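Side-chain contacts in cytochrome c XoxG (Methylobacterium extorquens, PDB 6ONQ), which carries a covalently attached heme c and probably transfers electrons in lanthanide-dependent methanol oxidation: residues Glu43-Val48 against Ser115-Ser120; Leu49-Ala54 against Tyr162-Ala167; Gly60-Lys65 against Glu178-Pro183. One frame throughout, in Å; residues are numbered along the deposited sequence.

Interaction 1 of 3, residues Glu43-Val48 against Ser115-Ser120. With HEC (heme c), chain B.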
loop_
_atom_site.group_PDB
_atom_site.type_symbol
_atom_site.label_atom_id
_atom_site.label_comp_id
_atom_site.label_asym_id
_atom_site.label_seq_id
_atom_site.Cartn_x
_atom_site.Cartn_y
_atom_site.Cartn_z
ATOM N N GLU A 43 11.062 13.418 0.744
ATOM C CA GLU A 43 9.664 13.684 0.415
ATOM C C GLU A 43 8.707 13.139 1.474
ATOM O O GLU A 43 7.576 12.767 1.160
ATOM C CB GLU A 43 9.319 13.126 -0.967
ATOM C CG GLU A 43 8.751 14.177 -1.929
ATOM C CD GLU A 43 8.700 13.703 -3.375
ATOM O OE1 GLU A 43 9.773 13.392 -3.936
ATOM O OE2 GLU A 43 7.589 13.651 -3.952
ATOM N N ILE A 44 9.135 13.112 2.739
ATOM C CA ILE A 44 8.267 12.655 3.821
ATOM C C ILE A 44 7.149 13.662 4.069
ATOM O O ILE A 44 7.357 14.885 4.017
ATOM C CB ILE A 44 9.088 12.411 5.098
ATOM C CG1 ILE A 44 10.034 11.230 4.888
ATOM C CG2 ILE A 44 8.173 12.171 6.307
ATOM C CD1 ILE A 44 10.654 10.707 6.159
ATOM N N ASP A 45 5.946 13.141 4.335
ATOM C CA ASP A 45 4.758 13.918 4.693
ATOM C C ASP A 45 4.433 13.552 6.140
ATOM O O ASP A 45 3.798 12.528 6.404
ATOM C CB ASP A 45 3.604 13.608 3.734
ATOM C CG ASP A 45 2.334 14.427 4.015
ATOM O OD1 ASP A 45 1.997 14.654 5.198
ATOM O OD2 ASP A 45 1.650 14.821 3.036
ATOM N N GLU A 46 4.872 14.389 7.076
ATOM C CA GLU A 46 4.793 14.006 8.482
ATOM C C GLU A 46 3.371 13.735 8.955
ATOM O O GLU A 46 3.166 12.723 9.650
ATOM C CB GLU A 46 5.476 15.071 9.351
ATOM C CG GLU A 46 6.995 14.982 9.340
ATOM C CD GLU A 46 7.520 13.726 10.025
ATOM O OE1 GLU A 46 6.765 13.111 10.819
ATOM O OE2 GLU A 46 8.689 13.356 9.761
ATOM N N PRO A 47 2.367 14.562 8.642
ATOM C CA PRO A 47 1.004 14.240 9.105
ATOM C C PRO A 47 0.482 12.911 8.584
ATOM O O PRO A 47 -0.139 12.149 9.339
ATOM C CB PRO A 47 0.179 15.422 8.585
ATOM C CG PRO A 47 1.168 16.534 8.431
ATOM C CD PRO A 47 2.438 15.898 8.018
ATOM N N VAL A 48 0.715 12.611 7.305
ATOM C CA VAL A 48 0.300 11.324 6.761
ATOM C C VAL A 48 1.102 10.190 7.389
ATOM O O VAL A 48 0.547 9.144 7.742
ATOM C CB VAL A 48 0.425 11.325 5.231
ATOM C CG1 VAL A 48 0.223 9.926 4.696
ATOM C CG2 VAL A 48 -0.594 12.265 4.629
ATOM N N SER A 115 -2.919 10.380 -3.926
ATOM C CA SER A 115 -4.306 10.039 -3.619
ATOM C C SER A 115 -4.460 9.600 -2.172
ATOM O O SER A 115 -5.412 9.993 -1.486
ATOM C CB SER A 115 -4.793 8.929 -4.556
ATOM O OG SER A 115 -5.171 9.437 -5.825
ATOM N N LEU A 116 -3.545 8.788 -1.691
ATOM C CA LEU A 116 -3.704 8.232 -0.367
ATOM C C LEU A 116 -3.252 9.167 0.720
ATOM O O LEU A 116 -3.029 8.726 1.852
ATOM C CB LEU A 116 -2.986 6.892 -0.292
ATOM C CG LEU A 116 -4.031 5.934 -0.853
ATOM C CD1 LEU A 116 -3.461 4.622 -1.204
ATOM C CD2 LEU A 116 -5.153 5.758 0.148
ATOM N N LYS A 117 -3.117 10.450 0.401
ATOM C CA LYS A 117 -3.109 11.475 1.433
ATOM C C LYS A 117 -4.528 11.865 1.848
ATOM O O LYS A 117 -4.768 12.101 3.035
ATOM C CB LYS A 117 -2.333 12.695 0.946
ATOM C CG LYS A 117 -0.909 12.385 0.520
ATOM C CD LYS A 117 -0.259 13.596 -0.152
ATOM C CE LYS A 117 1.077 13.240 -0.793
ATOM N NZ LYS A 117 2.178 13.247 0.208
ATOM N N ARG A 118 -5.482 11.906 0.905
ATOM C CA ARG A 118 -6.872 12.247 1.203
ATOM C C ARG A 118 -7.743 11.032 1.488
ATOM O O ARG A 118 -8.535 11.045 2.431
ATOM C CB ARG A 118 -7.500 13.005 0.040
ATOM C CG ARG A 118 -6.653 14.094 -0.497
ATOM C CD ARG A 118 -7.255 14.620 -1.763
ATOM N NE ARG A 118 -6.874 13.792 -2.891
ATOM C CZ ARG A 118 -7.721 13.015 -3.547
ATOM N NH1 ARG A 118 -8.995 12.969 -3.180
ATOM N NH2 ARG A 118 -7.290 12.289 -4.569
ATOM N N LEU A 119 -7.634 9.998 0.659
ATOM C CA LEU A 119 -8.570 8.880 0.699
ATOM C C LEU A 119 -8.359 8.010 1.931
ATOM O O LEU A 119 -7.241 7.558 2.201
ATOM C CB LEU A 119 -8.413 8.022 -0.549
ATOM C CG LEU A 119 -8.747 8.654 -1.887
ATOM C CD1 LEU A 119 -8.529 7.608 -2.943
ATOM C CD2 LEU A 119 -10.175 9.172 -1.921
ATOM N N SER A 120 -9.450 7.740 2.652
ATOM C CA SER A 120 -9.398 6.808 3.767
ATOM C C SER A 120 -9.290 5.377 3.246
ATOM O O SER A 120 -9.377 5.112 2.044
ATOM C CB SER A 120 -10.626 6.958 4.666
ATOM O OG SER A 120 -11.836 6.726 3.971
HETATM FE FE HEC B . -7.446 3.333 -11.041
HETATM C CHA HEC B . -8.800 6.404 -10.249
HETATM C CHB HEC B . -6.666 2.878 -7.812
HETATM C CHC HEC B . -6.206 0.207 -11.766
HETATM C CHD HEC B . -7.709 4.043 -14.374
HETATM N NA HEC B . -7.654 4.458 -9.373
HETATM C C1A HEC B . -8.316 5.650 -9.208
HETATM C C2A HEC B . -8.416 5.930 -7.783
HETATM C C3A HEC B . -7.822 4.943 -7.130
HETATM C C4A HEC B . -7.345 4.016 -8.111
HETATM C CMA HEC B . -7.632 4.763 -5.611
HETATM C CAA HEC B . -9.070 7.163 -7.144
HETATM C CBA HEC B . -8.162 8.341 -7.465
HETATM C CGA HEC B . -8.562 9.570 -6.704
HETATM O O1A HEC B . -9.769 9.920 -6.694
HETATM O O2A HEC B . -7.652 10.205 -6.123
HETATM N NB HEC B . -6.603 1.820 -10.023
HETATM C C1B HEC B . -6.370 1.868 -8.671
HETATM C C2B HEC B . -5.743 0.649 -8.246
HETATM C C3B HEC B . -5.604 -0.131 -9.306
HETATM C C4B HEC B . -6.132 0.597 -10.457
HETATM C CMB HEC B . -5.333 0.281 -6.810
HETATM C CAB HEC B . -4.963 -1.539 -9.155
HETATM C CBB HEC B . -5.213 -2.526 -9.990
HETATM N NC HEC B . -7.004 2.330 -12.777
HETATM C C1C HEC B . -6.571 1.014 -12.833
HETATM C C2C HEC B . -6.571 0.630 -14.228
HETATM C C3C HEC B . -6.971 1.672 -14.967
HETATM C C4C HEC B . -7.263 2.775 -14.062
HETATM C CMC HEC B . -6.151 -0.747 -14.789
HETATM C CAC HEC B . -7.086 1.611 -16.518
HETATM C CBC HEC B . -6.750 2.658 -17.265
HETATM N ND HEC B . -8.103 4.922 -12.095
HETATM C C1D HEC B . -8.163 5.001 -13.478
HETATM C C2D HEC B . -8.797 6.266 -13.815
HETATM C C3D HEC B . -9.102 6.902 -12.682
HETATM C C4D HEC B . -8.665 6.078 -11.577
HETATM C CMD HEC B . -9.090 6.804 -15.229
HETATM C CAD HEC B . -9.774 8.283 -12.568
HETATM C CBD HEC B . -11.288 8.170 -12.416
HETATM C CGD HEC B . -11.869 9.557 -12.286
HETATM O O1D HEC B . -11.191 10.534 -12.691
HETATM O O2D HEC B . -13.009 9.699 -11.784
#
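Asp45 and Val48, at the start of helix 46-51, both touch Lys117, near the end of helix 112-118 of the class I cytochrome c fold. The contact illustrates how one short helical turn can face two ways, with Lys117 turned to helix 46-51 and Ser115 and Arg118 to the heme propionate.

The charged part is a salt bridge in which Lys117 NZ lies 3.3 Å from Asp45 OD2. The ammonium comes to the anti side of that oxygen, 18° out of the carboxylate plane. The lysine chain runs extended as far as CE and then bends (chi4 -83°), which brings NZ round to the carboxylate. The same nitrogen also bonds the backbone oxygen of Ala167, at the end of helix 156-167, so it joins three parts of the chain. Asp45 does double duty as well: as N-cap of helix 46-51 it accepts a nearly straight bond from Val48 N through OD1, the donor lying well above the carboxylate plane.

The apolar part is small. Val48 CG2 rests against Lys117 CB at 4.1 Å, the two side chains crossing at about a right angle, while Leu116 turns to Tyr160, Leu163 and Ala167 of helix 156-167.

Hydrogen bonding to the cofactor involves the neighbours of Leu116 and Lys117. One heme propionate oxygen, O2A, accepts from Ser115 OG at 2.6 Å and also from Arg118, whose guanidinium turns its edge to the propionate, NH2 giving O2A a bent bond (132°) of 2.6 Å.

Interaction 2 of 3, residues Leu49-Ala54 against Tyr162-Ala167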
loop_
_atom_site.group_PDB
_atom_site.type_symbol
_atom_site.label_atom_id
_atom_site.label_comp_id
_atom_site.label_asym_id
_atom_site.label_seq_id
_atom_site.Cartn_x
_atom_site.Cartn_y
_atom_site.Cartn_z
ATOM N N LEU A 49 2.414 10.378 7.543
ATOM C CA LEU A 49 3.234 9.367 8.210
ATOM C C LEU A 49 2.799 9.149 9.657
ATOM O O LEU A 49 2.719 8.006 10.120
ATOM C CB LEU A 49 4.709 9.767 8.147
ATOM C CG LEU A 49 5.713 9.066 9.065
ATOM C CD1 LEU A 49 5.721 7.569 8.827
ATOM C CD2 LEU A 49 7.101 9.648 8.866
ATOM N N LYS A 50 2.522 10.227 10.391
ATOM C CA LYS A 50 2.126 10.074 11.788
ATOM C C LYS A 50 0.818 9.302 11.913
ATOM O O LYS A 50 0.656 8.484 12.827
ATOM C CB LYS A 50 2.008 11.442 12.459
ATOM C CG LYS A 50 1.838 11.395 13.977
ATOM C CD LYS A 50 0.801 12.419 14.446
ATOM C CE LYS A 50 1.197 13.082 15.767
ATOM N NZ LYS A 50 0.588 14.446 15.912
ATOM N N ALA A 51 -0.131 9.544 11.004
ATOM C CA ALA A 51 -1.391 8.807 11.056
ATOM C C ALA A 51 -1.229 7.355 10.650
ATOM O O ALA A 51 -2.146 6.567 10.894
ATOM C CB ALA A 51 -2.446 9.458 10.166
ATOM N N ALA A 52 -0.094 6.990 10.049
ATOM C CA ALA A 52 0.185 5.624 9.625
ATOM C C ALA A 52 1.105 4.882 10.582
ATOM O O ALA A 52 1.618 3.816 10.228
ATOM C CB ALA A 52 0.793 5.611 8.222
ATOM N N THR A 53 1.335 5.419 11.775
ATOM C CA THR A 53 2.200 4.749 12.728
ATOM C C THR A 53 1.561 3.445 13.175
ATOM O O THR A 53 0.365 3.386 13.456
ATOM C CB THR A 53 2.480 5.662 13.921
ATOM O OG1 THR A 53 3.511 6.589 13.555
ATOM C CG2 THR A 53 2.934 4.859 15.141
ATOM N N ALA A 54 2.363 2.388 13.205
ATOM C CA ALA A 54 1.846 1.089 13.599
ATOM C C ALA A 54 1.511 1.093 15.083
ATOM O O ALA A 54 2.331 1.489 15.916
ATOM C CB ALA A 54 2.861 -0.002 13.274
ATOM N N TYR A 162 1.114 -0.535 0.484
ATOM C CA TYR A 162 2.178 -0.015 -0.369
ATOM C C TYR A 162 1.909 1.432 -0.794
ATOM O O TYR A 162 2.782 2.302 -0.695
ATOM C CB TYR A 162 2.331 -0.923 -1.595
ATOM C CG TYR A 162 3.126 -0.280 -2.689
ATOM C CD1 TYR A 162 4.459 0.014 -2.502
ATOM C CD2 TYR A 162 2.540 0.074 -3.893
ATOM C CE1 TYR A 162 5.187 0.623 -3.474
ATOM C CE2 TYR A 162 3.277 0.684 -4.878
ATOM C CZ TYR A 162 4.601 0.953 -4.656
ATOM O OH TYR A 162 5.371 1.561 -5.618
ATOM N N LEU A 163 0.706 1.711 -1.294
ATOM C CA LEU A 163 0.428 3.069 -1.737
ATOM C C LEU A 163 0.334 4.039 -0.561
ATOM O O LEU A 163 0.552 5.242 -0.732
ATOM C CB LEU A 163 -0.853 3.095 -2.554
ATOM C CG LEU A 163 -0.873 2.518 -3.963
ATOM C CD1 LEU A 163 -2.322 2.396 -4.433
ATOM C CD2 LEU A 163 -0.047 3.389 -4.908
ATOM N N ARG A 164 0.010 3.538 0.633
ATOM C CA ARG A 164 0.102 4.364 1.829
ATOM C C ARG A 164 1.546 4.724 2.136
ATOM O O ARG A 164 1.842 5.865 2.513
ATOM C CB ARG A 164 -0.514 3.638 3.017
ATOM C CG ARG A 164 -1.420 4.507 3.840
ATOM C CD ARG A 164 -1.717 3.880 5.184
ATOM N NE ARG A 164 -2.043 4.929 6.140
ATOM C CZ ARG A 164 -2.667 4.740 7.294
ATOM N NH1 ARG A 164 -3.045 3.523 7.662
ATOM N NH2 ARG A 164 -2.910 5.782 8.078
ATOM N N ALA A 165 2.458 3.761 1.997
ATOM C CA ALA A 165 3.872 4.046 2.224
ATOM C C ALA A 165 4.410 5.041 1.210
ATOM O O ALA A 165 5.294 5.841 1.536
ATOM C CB ALA A 165 4.685 2.756 2.187
ATOM N N ARG A 166 3.891 5.013 -0.017
ATOM C CA ARG A 166 4.264 6.033 -0.992
ATOM C C ARG A 166 3.751 7.400 -0.566
ATOM O O ARG A 166 4.490 8.390 -0.592
ATOM C CB ARG A 166 3.731 5.661 -2.375
ATOM C CG ARG A 166 4.317 4.360 -2.935
ATOM C CD ARG A 166 5.755 4.537 -3.419
ATOM N NE ARG A 166 5.827 5.507 -4.505
ATOM C CZ ARG A 166 6.519 6.641 -4.457
ATOM N NH1 ARG A 166 7.225 6.962 -3.373
ATOM N NH2 ARG A 166 6.499 7.460 -5.495
ATOM N N ALA A 167 2.488 7.465 -0.146
ATOM C CA ALA A 167 1.876 8.739 0.208
ATOM C C ALA A 167 2.566 9.381 1.398
ATOM O O ALA A 167 2.655 10.612 1.477
ATOM C CB ALA A 167 0.390 8.537 0.498
#
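Arg164 lays one face of its guanidinium against Ala52, whose CB sits 3.3 Å over the plane and nearer its margin than its middle. The nearest approach of the two side chains is between Ala52 CB and Arg164 NE, at 3.6 Å. It is a good example of how a long polar side chain can span the gap between two backbones that do not themselves meet: the closest CA atoms, of Ala52 and Arg164, remain 7.9 Å apart. From helix 156-167 the arginine reaches out extended from CG to NE, and its flat end arrives where helix 46-51 gives way to the loop leading into the antiparallel sheet.

The planar group lies close over the Ala52 methyl, and the backbone takes part too, since Ala52 CA lies 3.5 Å from Arg164 NH2. Ala51 O lies 3.0 Å from the same nitrogen, NH2, oblique to the guanidinium plane. Thus one residue supplies a hydrocarbon surface and the residue before it a polar atom.

The other terminal nitrogen, NH1, is taken up by Asp64, in a salt bridge, and by the backbone oxygen of Pro69, in a hydrogen bond. Thr70 also touches the arginine side chain and, through its hydroxyl, bonds Ala52 O.

The guanidinium is buried, yet its charge is met by a carboxylate and NH1 also by the backbone oxygen of Pro69, while one face is packed against carbon. Such surroundings would be expected to restrict its rotation and probably help to keep it protonated within the protein interior.

Interaction 3 of 3, residues Gly60-Lys65 against Glu178-Pro183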
loop_
_atom_site.group_PDB
_atom_site.type_symbol
_atom_site.label_atom_id
_atom_site.label_comp_id
_atom_site.label_asym_id
_atom_site.label_seq_id
_atom_site.Cartn_x
_atom_site.Cartn_y
_atom_site.Cartn_z
ATOM N N GLY A 60 2.695 -10.508 11.315
ATOM C CA GLY A 60 3.165 -9.882 10.095
ATOM C C GLY A 60 2.285 -8.782 9.535
ATOM O O GLY A 60 2.726 -8.069 8.619
ATOM N N LYS A 61 1.060 -8.624 10.038
ATOM C CA LYS A 61 0.144 -7.571 9.618
ATOM C C LYS A 61 0.188 -6.435 10.633
ATOM O O LYS A 61 0.008 -6.665 11.834
ATOM C CB LYS A 61 -1.286 -8.099 9.515
ATOM C CG LYS A 61 -1.631 -8.812 8.231
ATOM C CD LYS A 61 -2.383 -10.109 8.534
ATOM C CE LYS A 61 -2.182 -11.162 7.452
ATOM N NZ LYS A 61 -0.805 -11.723 7.442
ATOM N N TYR A 62 0.401 -5.219 10.153
ATOM C CA TYR A 62 0.404 -4.051 11.015
ATOM C C TYR A 62 -0.870 -3.237 10.830
ATOM O O TYR A 62 -1.461 -3.208 9.747
ATOM C CB TYR A 62 1.632 -3.191 10.740
ATOM C CG TYR A 62 2.916 -3.949 10.920
ATOM C CD1 TYR A 62 3.432 -4.726 9.894
ATOM C CD2 TYR A 62 3.602 -3.911 12.125
ATOM C CE1 TYR A 62 4.607 -5.433 10.051
ATOM C CE2 TYR A 62 4.777 -4.618 12.293
ATOM C CZ TYR A 62 5.272 -5.383 11.250
ATOM O OH TYR A 62 6.441 -6.093 11.390
ATOM N N PHE A 63 -1.293 -2.582 11.911
ATOM C CA PHE A 63 -2.483 -1.739 11.925
ATOM C C PHE A 63 -2.175 -0.417 12.614
ATOM O O PHE A 63 -1.262 -0.326 13.441
ATOM C CB PHE A 63 -3.645 -2.441 12.629
ATOM C CG PHE A 63 -4.019 -3.754 12.012
ATOM C CD1 PHE A 63 -3.423 -4.926 12.437
ATOM C CD2 PHE A 63 -4.966 -3.816 11.001
ATOM C CE1 PHE A 63 -3.766 -6.140 11.872
ATOM C CE2 PHE A 63 -5.317 -5.028 10.429
ATOM C CZ PHE A 63 -4.714 -6.192 10.867
ATOM N N ASP A 64 -2.940 0.617 12.264
ATOM C CA ASP A 64 -2.795 1.919 12.902
ATOM C C ASP A 64 -3.800 2.047 14.049
ATOM O O ASP A 64 -4.601 1.143 14.303
ATOM C CB ASP A 64 -2.946 3.047 11.874
ATOM C CG ASP A 64 -4.323 3.070 11.191
ATOM O OD1 ASP A 64 -5.291 2.468 11.709
ATOM O OD2 ASP A 64 -4.440 3.709 10.118
ATOM N N LYS A 65 -3.775 3.187 14.751
ATOM C CA LYS A 65 -4.693 3.351 15.878
ATOM C C LYS A 65 -6.158 3.309 15.453
ATOM O O LYS A 65 -7.010 2.980 16.284
ATOM C CB LYS A 65 -4.408 4.647 16.649
ATOM C CG LYS A 65 -4.705 5.936 15.897
ATOM C CD LYS A 65 -4.159 7.147 16.650
ATOM C CE LYS A 65 -3.732 8.263 15.702
ATOM N NZ LYS A 65 -4.703 8.473 14.588
ATOM N N GLU A 178 15.058 -6.178 0.572
ATOM C CA GLU A 178 14.862 -6.868 1.833
ATOM C C GLU A 178 13.406 -6.757 2.254
ATOM O O GLU A 178 12.826 -5.670 2.236
ATOM C CB GLU A 178 15.779 -6.265 2.900
ATOM C CG GLU A 178 16.024 -7.149 4.130
ATOM C CD GLU A 178 16.774 -6.418 5.256
ATOM O OE1 GLU A 178 16.817 -6.958 6.387
ATOM O OE2 GLU A 178 17.317 -5.310 5.014
ATOM N N LYS A 179 12.810 -7.889 2.607
ATOM C CA LYS A 179 11.452 -7.932 3.128
ATOM C C LYS A 179 11.442 -8.708 4.436
ATOM O O LYS A 179 12.438 -9.321 4.834
ATOM C CB LYS A 179 10.477 -8.571 2.123
ATOM C CG LYS A 179 10.602 -10.091 2.000
ATOM C CD LYS A 179 10.106 -10.601 0.648
ATOM C CE LYS A 179 11.231 -10.666 -0.387
ATOM N NZ LYS A 179 12.128 -11.849 -0.199
ATOM N N GLU A 180 10.302 -8.658 5.117
ATOM C CA GLU A 180 10.038 -9.556 6.228
ATOM C C GLU A 180 9.362 -10.805 5.686
ATOM O O GLU A 180 8.750 -10.787 4.617
ATOM C CB GLU A 180 9.167 -8.889 7.301
ATOM C CG GLU A 180 9.625 -7.469 7.656
ATOM C CD GLU A 180 8.825 -6.803 8.773
ATOM O OE1 GLU A 180 7.773 -7.344 9.199
ATOM O OE2 GLU A 180 9.269 -5.720 9.229
ATOM N N ASP A 181 9.489 -11.900 6.430
ATOM C CA ASP A 181 8.966 -13.171 5.948
ATOM C C ASP A 181 7.457 -13.097 5.738
ATOM O O ASP A 181 6.745 -12.367 6.432
ATOM C CB ASP A 181 9.311 -14.293 6.927
ATOM C CG ASP A 181 10.753 -14.736 6.807
ATOM O OD1 ASP A 181 11.040 -15.915 7.099
ATOM O OD2 ASP A 181 11.598 -13.900 6.417
ATOM N N LYS A 182 6.976 -13.848 4.755
ATOM C CA LYS A 182 5.541 -13.935 4.512
ATOM C C LYS A 182 4.876 -14.674 5.665
ATOM O O LYS A 182 5.233 -15.828 5.938
ATOM C CB LYS A 182 5.248 -14.642 3.190
ATOM C CG LYS A 182 3.768 -14.654 2.820
ATOM C CD LYS A 182 3.507 -15.354 1.482
ATOM C CE LYS A 182 2.066 -15.131 0.996
ATOM N NZ LYS A 182 1.764 -15.789 -0.322
ATOM N N PRO A 183 3.927 -14.063 6.364
ATOM C CA PRO A 183 3.287 -14.736 7.496
ATOM C C PRO A 183 2.388 -15.877 7.052
ATOM O O PRO A 183 1.938 -15.948 5.906
ATOM C CB PRO A 183 2.471 -13.622 8.155
ATOM C CG PRO A 183 2.253 -12.631 7.072
ATOM C CD PRO A 183 3.468 -12.676 6.206
#
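The hydroxyl of Tyr62 donates a hydrogen bond to Glu180, with OH 2.9 Å from OE1. The bond uses the syn lone pair of OE1, on the side of the other carboxylate oxygen, and OE2 itself stays farther away, 3.6 Å from Tyr62 OH. Ring and carboxylate reach toward one another from opposite directions; OE1 meets the edge of the ring, close to its plane, and the two flat groups are turned 70° apart. Glu180 runs extended beyond CG (chi2 -177°), which carries its carboxylate across to the tyrosine. The case shows how a loop whose backbone pairs with one edge of a sheet can reach an inner strand with a side chain. Next to this bond, His72 of strand 69-74 meets the Tyr62 ring with the planes inclined at about 50°, and it touches Glu180 as well.

A second point of contact gathers round Pro183, the N-cap residue of helix 184-193. Its CG lies 4.2 Å from Gly60 CA, and the CA atoms of these two residues, 5.5 Å apart, are the closest between the segments. Lys61 reaches the same ring by bending at chi2 and chi4, which brings NZ to Pro183 CG although its side chain sets out away from the loop. Trp82 of helix 82-94 also packs on Pro183.

Backbone bonds from Glu178 and Glu180 to Val80 fasten the loop to strand 79-80 at the edge of the four-stranded antiparallel sheet. The arrangement is thus that of a C-terminal connection laid across a beta meander, joining helix 156-167 to helix 184-193 well away from the heme.

The three contacts form a chain of neighbours leading away from the heme. Interaction 1 contains Ser115 and Arg118 of the heme site; interaction 2 has its centre 7 Å from that of interaction 1 and shares helix 46-51 with it, and between them Leu116 packs on Leu163 and Lys117 NZ lies 3.0 Å from Ala167 O. In interaction 2 the Arg164 side chain is about 11 Å from the heme. Interaction 3 is centred 13 Å from interaction 2, and the two are joined by the salt bridge of Arg164 NH1 with Asp64 OD2, 2.8 Å long. Interactions 1 and 3 do not touch, their nearest atoms being about 8 Å apart.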